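Local structure of lipoxygenase (Cyanothece sp., 5EK8) at residues I383-L391 with C559-T567; F488-Y499 with F531-T542. The protein is a non-heme iron 9R-lipoxygenase that probably inserts both atoms of molecular oxygen into polyunsaturated fatty acid substrates. All blocks are in the same frame, centred on the assembly; numbering follows the deposited sequence.

Contact 1: residues I383-L391 with C559-T567; sequences IRLMLTPHL and CRHIIFHTT
Two buried helices pack side by side here, M386, L387, H390 and L391 of helix 383-391 meeting C559, I562, I563 and T566 of the long helix 549-574 in the helical core of the lipoxygenase fold. The segments run nearly the same way, with axes 9.6 Å apart and inclined by 27°, and the touching side chains are mostly apolar. M386 reaches across because its CG lies anti to the backbone N (chi1 165°) and the rest of the chain is extended; CE then ends 3.5 Å from C559 CB and also touches I563 CD1. A long, unbranched thioether can span the distance between the helices. L387, the next residue, and L391, one turn further along, both pack on I562, L387 CD2 and L391 CG each 3.9 Å from I562 CG2 and both leucines crossing it at about a right angle. H390 is the polar member of its helix face. Its ring has I563 CG2 over one face, while CB lies 3.3 Å from T566 OG1 and ND1 lies 3.6 Å from T567 CG2. ND1 spends its hydrogen bond on T664 O. T566 suits a greasy interface because its hydroxyl bonds back to its own helix, T566 OG1 reaching I562 O at 2.7 Å; T567 OG1 likewise reaches I563 O but is shared with Y459 OH. The T566 side chain is about 6 Å from that of the iron ligand H570. Beyond the pair, helix 451-473 meets I383 and M386, helix 337-377 meets L391 and I562, and strand 115-126 meets R384 and L385.

Contact 2: residues F488-Y499 with F531-T542; sequences FSEDLVEHSMPY and FNGKTKVIRPIT
V493, K536 and Y499 bury the largest areas where the end of helix 482-495 and the loop after it meet residues 531-542. V493 contributes both side chain and backbone. V493 CG2 lies 3.8 Å from P540 CB and beside the I538 carbonyl, a fit for a compact branched side chain. Its backbone O, in the last turn of the helix, takes two donors: K536 NZ at 2.8 Å, in the carbonyl plane, and S496 OG at 3.0 Å. K536 is coiled rather than extended, with chi2, chi3 and chi4 all near -60°, which folds its ammonium back over the helix end; NZ also donates to S496 O at 3.0 Å, from well above that carbonyl's plane. Cutting K536 back to an alanine is likely to cost S496 O this donor, leave V493 O with S496 OG, and remove the positive charge beside the helix's C-terminal end. Y499 combines packing of its CB against V537 with a bond from its N to T535 O at 2.6 Å, while its OH, leading away from residues 531-542, hydrogen-bonds D522 OD1. With V537 N bonded to M497 O at 3.0 Å, this makes the single bridge between P498 and K536. Nearer the start of 488-499, S489 OG accepts from I541 N at 3.0 Å. E494 lays CG 3.4 Å from the centre of the F531 ring in a CH-pi contact, its carboxylate stacked within 7° of the ring plane and salt-bridged to K66. The chemistry implies a helix end closed mainly by backbone-directed bonds, where a lysine's charge is likely to suit the carbonyls it meets.

Overall arrangement
Followed from the N terminus, the chain reaches helix 383-391 as its first contact segment, soon after helix 337-377; this must wait 167 intervening residues for its partner in helix 549-574, and contact 1 thus closes a long loop. Contact 2 is nested inside it, joining helix 482-495 and its exit to residues 531-542 across a far shorter loop of 31 residues, just before helix 549-574 begins. The centres are 19 Å apart, yet the contacts touch: L387 CD1 of contact 1 packs 4.3 Å from F488 CZ of contact 2. I541 also leans on helix 549-574. Helix 337-377 is common ground, its Y370 meeting I562, L492 and I538, so the outlying loop is tied to the iron-bearing helical core.

Contact 1: residues I383-L391 with C559-T567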
loop_
_atom_site.group_PDB
_atom_site.type_symbol
_atom_site.label_atom_id
_atom_site.label_comp_id
_atom_site.label_asym_id
_atom_site.label_seq_id
_atom_site.Cartn_x
_atom_site.Cartn_y
_atom_site.Cartn_z
ATOM N N ILE A 383 0.628 -5.977 20.549
ATOM C CA ILE A 383 0.759 -6.219 19.114
ATOM C C ILE A 383 0.479 -4.937 18.315
ATOM O O ILE A 383 1.040 -4.727 17.234
ATOM C CB ILE A 383 -0.173 -7.358 18.658
ATOM C CG1 ILE A 383 0.316 -8.684 19.237
ATOM C CG2 ILE A 383 -0.213 -7.467 17.144
ATOM C CD1 ILE A 383 1.705 -9.062 18.775
ATOM N N ARG A 384 -0.369 -4.074 18.869
ATOM C CA ARG A 384 -0.579 -2.737 18.316
ATOM C C ARG A 384 0.748 -2.019 18.083
ATOM O O ARG A 384 1.059 -1.594 16.966
ATOM C CB ARG A 384 -1.448 -1.901 19.251
ATOM C CG ARG A 384 -1.425 -0.418 18.926
ATOM C CD ARG A 384 -1.518 0.417 20.190
ATOM N NE ARG A 384 -2.107 1.724 19.930
ATOM C CZ ARG A 384 -2.585 2.524 20.874
ATOM N NH1 ARG A 384 -3.113 3.695 20.547
ATOM N NH2 ARG A 384 -2.539 2.148 22.146
ATOM N N LEU A 385 1.533 -1.922 19.154
ATOM C CA LEU A 385 2.844 -1.282 19.128
ATOM C C LEU A 385 3.745 -1.874 18.055
ATOM O O LEU A 385 4.681 -1.228 17.584
ATOM C CB LEU A 385 3.519 -1.408 20.498
ATOM C CG LEU A 385 3.408 -0.225 21.463
ATOM C CD1 LEU A 385 1.998 0.331 21.508
ATOM C CD2 LEU A 385 3.856 -0.641 22.853
ATOM N N MET A 386 3.449 -3.107 17.667
ATOM C CA MET A 386 4.255 -3.808 16.687
ATOM C C MET A 386 3.746 -3.594 15.264
ATOM O O MET A 386 4.539 -3.530 14.322
ATOM C CB MET A 386 4.288 -5.293 17.021
ATOM C CG MET A 386 4.791 -6.180 15.909
ATOM S SD MET A 386 4.857 -7.891 16.449
ATOM C CE MET A 386 5.439 -8.665 14.955
ATOM N N LEU A 387 2.430 -3.447 15.114
ATOM C CA LEU A 387 1.823 -3.404 13.782
ATOM C C LEU A 387 1.528 -1.998 13.251
ATOM O O LEU A 387 1.746 -1.727 12.069
ATOM C CB LEU A 387 0.533 -4.225 13.769
ATOM C CG LEU A 387 0.715 -5.739 13.665
ATOM C CD1 LEU A 387 -0.634 -6.439 13.620
ATOM C CD2 LEU A 387 1.544 -6.081 12.438
ATOM N N THR A 388 1.037 -1.111 14.114
ATOM C CA THR A 388 0.641 0.236 13.690
ATOM C C THR A 388 1.683 1.043 12.880
ATOM O O THR A 388 1.313 1.671 11.885
ATOM C CB THR A 388 0.213 1.094 14.901
ATOM O OG1 THR A 388 1.057 0.805 16.020
ATOM C CG2 THR A 388 -1.223 0.792 15.283
ATOM N N PRO A 389 2.976 1.038 13.284
ATOM C CA PRO A 389 3.915 1.867 12.509
ATOM C C PRO A 389 4.094 1.421 11.056
ATOM O O PRO A 389 4.512 2.218 10.220
ATOM C CB PRO A 389 5.234 1.714 13.274
ATOM C CG PRO A 389 5.099 0.445 14.018
ATOM C CD PRO A 389 3.658 0.375 14.410
ATOM N N HIS A 390 3.776 0.167 10.762
ATOM C CA HIS A 390 3.904 -0.347 9.406
ATOM C C HIS A 390 2.604 -0.202 8.620
ATOM O O HIS A 390 2.609 -0.202 7.390
ATOM C CB HIS A 390 4.337 -1.813 9.437
ATOM C CG HIS A 390 5.548 -2.062 10.278
ATOM N ND1 HIS A 390 6.800 -1.590 9.941
ATOM C CD2 HIS A 390 5.703 -2.727 11.448
ATOM C CE1 HIS A 390 7.669 -1.956 10.863
ATOM N NE2 HIS A 390 7.030 -2.649 11.789
ATOM N N LEU A 391 1.491 -0.077 9.333
ATOM C CA LEU A 391 0.182 0.010 8.693
ATOM C C LEU A 391 -0.355 1.433 8.664
ATOM O O LEU A 391 -1.379 1.703 8.040
ATOM C CB LEU A 391 -0.817 -0.908 9.401
ATOM C CG LEU A 391 -0.646 -2.403 9.125
ATOM C CD1 LEU A 391 -1.463 -3.232 10.096
ATOM C CD2 LEU A 391 -1.038 -2.729 7.694
ATOM N N CYS A 559 1.612 -11.401 11.462
ATOM C CA CYS A 559 2.486 -10.273 11.749
ATOM C C CYS A 559 3.687 -10.237 10.805
ATOM O O CYS A 559 4.020 -9.182 10.250
ATOM C CB CYS A 559 2.947 -10.329 13.202
ATOM S SG CYS A 559 1.644 -9.933 14.405
ATOM N N ARG A 560 4.324 -11.394 10.623
ATOM C CA ARG A 560 5.410 -11.538 9.652
ATOM C C ARG A 560 4.978 -11.099 8.255
ATOM O O ARG A 560 5.691 -10.363 7.571
ATOM C CB ARG A 560 5.899 -12.986 9.592
ATOM C CG ARG A 560 6.883 -13.378 10.675
ATOM C CD ARG A 560 7.489 -14.743 10.376
ATOM N NE ARG A 560 6.501 -15.823 10.397
ATOM C CZ ARG A 560 6.227 -16.570 11.464
ATOM N NH1 ARG A 560 6.862 -16.357 12.609
ATOM N NH2 ARG A 560 5.318 -17.532 11.388
ATOM N N HIS A 561 3.808 -11.567 7.839
ATOM C CA HIS A 561 3.252 -11.244 6.529
ATOM C C HIS A 561 3.082 -9.730 6.340
ATOM O O HIS A 561 3.624 -9.129 5.395
ATOM C CB HIS A 561 1.908 -11.959 6.360
ATOM C CG HIS A 561 1.375 -11.936 4.963
ATOM N ND1 HIS A 561 1.924 -12.685 3.943
ATOM C CD2 HIS A 561 0.339 -11.260 4.415
ATOM C CE1 HIS A 561 1.251 -12.467 2.828
ATOM N NE2 HIS A 561 0.280 -11.607 3.088
ATOM N N ILE A 562 2.332 -9.130 7.262
ATOM C CA ILE A 562 2.074 -7.696 7.266
ATOM C C ILE A 562 3.365 -6.891 7.204
ATOM O O ILE A 562 3.550 -6.063 6.305
ATOM C CB ILE A 562 1.281 -7.274 8.520
ATOM C CG1 ILE A 562 -0.116 -7.897 8.502
ATOM C CG2 ILE A 562 1.193 -5.752 8.615
ATOM C CD1 ILE A 562 -0.866 -7.751 9.817
ATOM N N ILE A 563 4.261 -7.152 8.152
ATOM C CA ILE A 563 5.518 -6.418 8.224
ATOM C C ILE A 563 6.316 -6.589 6.941
ATOM O O ILE A 563 6.875 -5.623 6.422
ATOM C CB ILE A 563 6.374 -6.865 9.424
ATOM C CG1 ILE A 563 5.683 -6.492 10.735
ATOM C CG2 ILE A 563 7.745 -6.216 9.368
ATOM C CD1 ILE A 563 6.417 -6.962 11.967
ATOM N N PHE A 564 6.347 -7.809 6.415
ATOM C CA PHE A 564 7.110 -8.076 5.200
ATOM C C PHE A 564 6.617 -7.243 4.038
ATOM O O PHE A 564 7.413 -6.632 3.324
ATOM C CB PHE A 564 7.057 -9.551 4.812
ATOM C CG PHE A 564 7.873 -9.880 3.590
ATOM C CD1 PHE A 564 7.298 -9.880 2.324
ATOM C CD2 PHE A 564 9.222 -10.178 3.706
ATOM C CE1 PHE A 564 8.053 -10.180 1.201
ATOM C CE2 PHE A 564 9.982 -10.484 2.587
ATOM C CZ PHE A 564 9.396 -10.481 1.332
ATOM N N HIS A 565 5.305 -7.213 3.839
ATOM C CA HIS A 565 4.793 -6.517 2.667
ATOM C C HIS A 565 4.716 -5.002 2.830
ATOM O O HIS A 565 4.775 -4.273 1.843
ATOM C CB HIS A 565 3.435 -7.089 2.282
ATOM C CG HIS A 565 3.530 -8.459 1.693
ATOM N ND1 HIS A 565 3.569 -9.600 2.468
ATOM C CD2 HIS A 565 3.656 -8.873 0.410
ATOM C CE1 HIS A 565 3.686 -10.657 1.685
ATOM N NE2 HIS A 565 3.742 -10.243 0.432
ATOM N N THR A 566 4.605 -4.525 4.064
ATOM C CA THR A 566 4.539 -3.087 4.294
ATOM C C THR A 566 5.923 -2.444 4.285
ATOM O O THR A 566 6.048 -1.232 4.100
ATOM C CB THR A 566 3.851 -2.756 5.627
ATOM O OG1 THR A 566 4.451 -3.528 6.676
ATOM C CG2 THR A 566 2.364 -3.056 5.541
ATOM N N THR A 567 6.960 -3.249 4.502
ATOM C CA THR A 567 8.327 -2.734 4.504
ATOM C C THR A 567 9.099 -3.119 3.240
ATOM O O THR A 567 9.047 -2.403 2.244
ATOM C CB THR A 567 9.110 -3.221 5.733
ATOM O OG1 THR A 567 9.176 -4.651 5.723
ATOM C CG2 THR A 567 8.436 -2.753 7.010
#

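Contact 2: residues F488-Y499 with F531-T542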
loop_
_atom_site.group_PDB
_atom_site.type_symbol
_atom_site.label_atom_id
_atom_site.label_comp_id
_atom_site.label_asym_id
_atom_site.label_seq_id
_atom_site.Cartn_x
_atom_site.Cartn_y
_atom_site.Cartn_z
ATOM N N PHE A 488 -9.876 -8.287 15.974
ATOM C CA PHE A 488 -8.993 -8.040 14.838
ATOM C C PHE A 488 -9.200 -9.098 13.749
ATOM O O PHE A 488 -9.498 -8.784 12.584
ATOM C CB PHE A 488 -7.541 -8.022 15.341
ATOM C CG PHE A 488 -6.500 -7.871 14.267
ATOM C CD1 PHE A 488 -6.421 -6.719 13.504
ATOM C CD2 PHE A 488 -5.564 -8.868 14.057
ATOM C CE1 PHE A 488 -5.439 -6.574 12.528
ATOM C CE2 PHE A 488 -4.581 -8.732 13.083
ATOM C CZ PHE A 488 -4.519 -7.582 12.319
ATOM N N SER A 489 -9.059 -10.357 14.154
ATOM C CA SER A 489 -9.259 -11.497 13.272
ATOM C C SER A 489 -10.640 -11.468 12.611
ATOM O O SER A 489 -10.768 -11.617 11.391
ATOM C CB SER A 489 -9.070 -12.797 14.062
ATOM O OG SER A 489 -9.447 -13.931 13.304
ATOM N N GLU A 490 -11.668 -11.265 13.430
ATOM C CA GLU A 490 -13.048 -11.261 12.963
ATOM C C GLU A 490 -13.290 -10.162 11.939
ATOM O O GLU A 490 -13.919 -10.403 10.920
ATOM C CB GLU A 490 -14.011 -11.107 14.142
ATOM C CG GLU A 490 -14.083 -12.334 15.036
ATOM C CD GLU A 490 -14.970 -12.125 16.244
ATOM O OE1 GLU A 490 -14.957 -12.989 17.147
ATOM O OE2 GLU A 490 -15.680 -11.098 16.291
ATOM N N ASP A 491 -12.782 -8.962 12.203
ATOM C CA ASP A 491 -12.916 -7.863 11.250
ATOM C C ASP A 491 -12.231 -8.198 9.925
ATOM O O ASP A 491 -12.798 -7.969 8.841
ATOM C CB ASP A 491 -12.345 -6.573 11.839
ATOM C CG ASP A 491 -13.421 -5.682 12.443
ATOM O OD1 ASP A 491 -13.075 -4.603 12.973
ATOM O OD2 ASP A 491 -14.613 -6.052 12.378
ATOM N N LEU A 492 -11.022 -8.756 10.017
ATOM C CA LEU A 492 -10.299 -9.217 8.826
ATOM C C LEU A 492 -11.111 -10.198 7.976
ATOM O O LEU A 492 -11.335 -9.957 6.789
ATOM C CB LEU A 492 -8.972 -9.869 9.217
ATOM C CG LEU A 492 -7.885 -8.912 9.699
ATOM C CD1 LEU A 492 -6.739 -9.687 10.338
ATOM C CD2 LEU A 492 -7.385 -8.026 8.547
ATOM N N VAL A 493 -11.541 -11.301 8.587
ATOM C CA VAL A 493 -12.292 -12.331 7.870
ATOM C C VAL A 493 -13.608 -11.788 7.314
ATOM O O VAL A 493 -13.922 -11.974 6.138
ATOM C CB VAL A 493 -12.596 -13.551 8.779
ATOM C CG1 VAL A 493 -13.597 -14.495 8.107
ATOM C CG2 VAL A 493 -11.316 -14.287 9.135
ATOM N N GLU A 494 -14.366 -11.108 8.165
ATOM C CA GLU A 494 -15.688 -10.622 7.798
ATOM C C GLU A 494 -15.648 -9.575 6.700
ATOM O O GLU A 494 -16.615 -9.429 5.956
ATOM C CB GLU A 494 -16.403 -10.048 9.023
ATOM C CG GLU A 494 -16.751 -11.093 10.076
ATOM C CD GLU A 494 -17.461 -10.503 11.276
ATOM O OE1 GLU A 494 -17.803 -9.299 11.228
ATOM O OE2 GLU A 494 -17.660 -11.242 12.267
ATOM N N HIS A 495 -14.544 -8.843 6.589
ATOM C CA HIS A 495 -14.515 -7.749 5.624
ATOM C C HIS A 495 -13.629 -8.015 4.421
ATOM O O HIS A 495 -13.545 -7.190 3.516
ATOM C CB HIS A 495 -14.083 -6.459 6.314
ATOM C CG HIS A 495 -15.111 -5.915 7.249
ATOM N ND1 HIS A 495 -15.094 -6.166 8.605
ATOM C CD2 HIS A 495 -16.203 -5.148 7.021
ATOM C CE1 HIS A 495 -16.126 -5.572 9.172
ATOM N NE2 HIS A 495 -16.816 -4.945 8.234
ATOM N N SER A 496 -12.985 -9.175 4.399
ATOM C CA SER A 496 -12.138 -9.529 3.273
ATOM C C SER A 496 -13.008 -9.846 2.068
ATOM O O SER A 496 -14.230 -9.864 2.175
ATOM C CB SER A 496 -11.244 -10.713 3.626
ATOM O OG SER A 496 -11.996 -11.875 3.904
ATOM N N MET A 497 -12.381 -10.076 0.919
ATOM C CA MET A 497 -13.124 -10.474 -0.266
ATOM C C MET A 497 -13.634 -11.892 -0.110
ATOM O O MET A 497 -13.086 -12.676 0.665
ATOM C CB MET A 497 -12.256 -10.381 -1.521
ATOM C CG MET A 497 -11.738 -8.987 -1.838
ATOM S SD MET A 497 -10.916 -8.924 -3.445
ATOM C CE MET A 497 -12.318 -8.876 -4.560
ATOM N N PRO A 498 -14.702 -12.229 -0.838
ATOM C CA PRO A 498 -15.030 -13.647 -0.949
ATOM C C PRO A 498 -13.938 -14.367 -1.729
ATOM O O PRO A 498 -13.556 -13.898 -2.798
ATOM C CB PRO A 498 -16.365 -13.646 -1.707
ATOM C CG PRO A 498 -16.467 -12.289 -2.331
ATOM C CD PRO A 498 -15.746 -11.367 -1.413
ATOM N N TYR A 499 -13.445 -15.481 -1.196
ATOM C CA TYR A 499 -12.408 -16.262 -1.861
ATOM C C TYR A 499 -12.838 -16.776 -3.228
ATOM O O TYR A 499 -13.965 -17.237 -3.416
ATOM C CB TYR A 499 -11.981 -17.440 -0.984
ATOM C CG TYR A 499 -10.985 -18.374 -1.644
ATOM C CD1 TYR A 499 -9.698 -17.945 -1.970
ATOM C CD2 TYR A 499 -11.322 -19.689 -1.932
ATOM C CE1 TYR A 499 -8.784 -18.810 -2.575
ATOM C CE2 TYR A 499 -10.420 -20.551 -2.529
ATOM C CZ TYR A 499 -9.156 -20.115 -2.845
ATOM O OH TYR A 499 -8.281 -20.994 -3.440
ATOM N N PHE A 531 -18.263 -16.494 5.920
ATOM C CA PHE A 531 -19.030 -15.424 6.533
ATOM C C PHE A 531 -20.062 -14.933 5.533
ATOM O O PHE A 531 -19.765 -14.814 4.344
ATOM C CB PHE A 531 -18.123 -14.278 6.988
ATOM C CG PHE A 531 -18.844 -13.206 7.751
ATOM C CD1 PHE A 531 -19.143 -11.992 7.155
ATOM C CD2 PHE A 531 -19.235 -13.418 9.064
ATOM C CE1 PHE A 531 -19.814 -11.009 7.853
ATOM C CE2 PHE A 531 -19.906 -12.438 9.768
ATOM C CZ PHE A 531 -20.195 -11.232 9.163
ATOM N N ASN A 532 -21.275 -14.679 6.015
ATOM C CA ASN A 532 -22.360 -14.172 5.178
ATOM C C ASN A 532 -22.657 -15.092 3.985
ATOM O O ASN A 532 -23.117 -14.637 2.939
ATOM C CB ASN A 532 -22.030 -12.753 4.690
ATOM C CG ASN A 532 -23.267 -11.948 4.327
ATOM O OD1 ASN A 532 -24.369 -12.487 4.216
ATOM N ND2 ASN A 532 -23.085 -10.648 4.132
ATOM N N GLY A 533 -22.381 -16.383 4.138
ATOM C CA GLY A 533 -22.703 -17.344 3.100
ATOM C C GLY A 533 -21.644 -17.542 2.028
ATOM O O GLY A 533 -21.846 -18.302 1.085
ATOM N N LYS A 534 -20.514 -16.858 2.155
ATOM C CA LYS A 534 -19.433 -17.031 1.192
ATOM C C LYS A 534 -18.140 -17.405 1.906
ATOM O O LYS A 534 -17.888 -16.970 3.028
ATOM C CB LYS A 534 -19.227 -15.757 0.370
ATOM C CG LYS A 534 -20.370 -15.394 -0.562
ATOM C CD LYS A 534 -20.324 -13.904 -0.904
ATOM C CE LYS A 534 -21.355 -13.516 -1.954
ATOM N NZ LYS A 534 -20.919 -13.902 -3.322
ATOM N N THR A 535 -17.325 -18.223 1.255
ATOM C CA THR A 535 -15.991 -18.512 1.760
ATOM C C THR A 535 -15.104 -17.279 1.628
ATOM O O THR A 535 -14.984 -16.703 0.547
ATOM C CB THR A 535 -15.358 -19.687 1.010
ATOM O OG1 THR A 535 -16.149 -20.865 1.223
ATOM C CG2 THR A 535 -13.935 -19.921 1.493
ATOM N N LYS A 536 -14.487 -16.872 2.730
ATOM C CA LYS A 536 -13.703 -15.642 2.746
ATOM C C LYS A 536 -12.212 -15.891 2.499
ATOM O O LYS A 536 -11.667 -16.923 2.896
ATOM C CB LYS A 536 -13.912 -14.912 4.072
ATOM C CG LYS A 536 -15.375 -14.673 4.411
ATOM C CD LYS A 536 -16.138 -14.041 3.248
ATOM C CE LYS A 536 -15.579 -12.667 2.875
ATOM N NZ LYS A 536 -15.724 -11.678 3.975
ATOM N N VAL A 537 -11.563 -14.934 1.837
ATOM C CA VAL A 537 -10.172 -15.094 1.420
ATOM C C VAL A 537 -9.208 -15.083 2.613
ATOM O O VAL A 537 -8.260 -15.864 2.645
ATOM C CB VAL A 537 -9.761 -14.002 0.392
ATOM C CG1 VAL A 537 -10.009 -12.613 0.937
ATOM C CG2 VAL A 537 -8.307 -14.161 -0.010
ATOM N N ILE A 538 -9.454 -14.229 3.602
ATOM C CA ILE A 538 -8.576 -14.190 4.769
ATOM C C ILE A 538 -8.975 -15.239 5.808
ATOM O O ILE A 538 -10.124 -15.300 6.243
ATOM C CB ILE A 538 -8.559 -12.794 5.445
ATOM C CG1 ILE A 538 -8.062 -11.726 4.473
ATOM C CG2 ILE A 538 -7.657 -12.809 6.668
ATOM C CD1 ILE A 538 -6.684 -11.986 3.949
ATOM N N ARG A 539 -8.008 -16.062 6.201
ATOM C CA ARG A 539 -8.221 -17.063 7.236
ATOM C C ARG A 539 -8.161 -16.440 8.630
ATOM O O ARG A 539 -7.369 -15.527 8.868
ATOM C CB ARG A 539 -7.188 -18.179 7.101
ATOM C CG ARG A 539 -7.296 -18.947 5.789
ATOM C CD ARG A 539 -6.267 -20.063 5.718
ATOM N NE ARG A 539 -6.388 -20.852 4.496
ATOM C CZ ARG A 539 -5.771 -20.566 3.355
ATOM N NH1 ARG A 539 -4.981 -19.502 3.271
ATOM N NH2 ARG A 539 -5.946 -21.346 2.295
ATOM N N PRO A 540 -9.006 -16.929 9.556
ATOM C CA PRO A 540 -9.032 -16.402 10.927
ATOM C C PRO A 540 -7.790 -16.754 11.747
ATOM O O PRO A 540 -7.320 -17.890 11.715
ATOM C CB PRO A 540 -10.272 -17.065 11.528
ATOM C CG PRO A 540 -10.433 -18.321 10.749
ATOM C CD PRO A 540 -10.014 -17.986 9.354
ATOM N N ILE A 541 -7.272 -15.766 12.469
ATOM C CA ILE A 541 -6.130 -15.948 13.357
ATOM C C ILE A 541 -6.564 -16.702 14.608
ATOM O O ILE A 541 -5.864 -17.590 15.098
ATOM C CB ILE A 541 -5.508 -14.587 13.756
ATOM C CG1 ILE A 541 -4.925 -13.886 12.523
ATOM C CG2 ILE A 541 -4.452 -14.761 14.841
ATOM C CD1 ILE A 541 -4.590 -12.429 12.748
ATOM N N THR A 542 -7.737 -16.345 15.117
ATOM C CA THR A 542 -8.253 -16.974 16.318
ATOM C C THR A 542 -9.777 -16.881 16.380
ATOM O O THR A 542 -10.389 -16.040 15.719
ATOM C CB THR A 542 -7.643 -16.334 17.575
ATOM O OG1 THR A 542 -8.063 -17.059 18.741
ATOM C CG2 THR A 542 -8.075 -14.885 17.685
#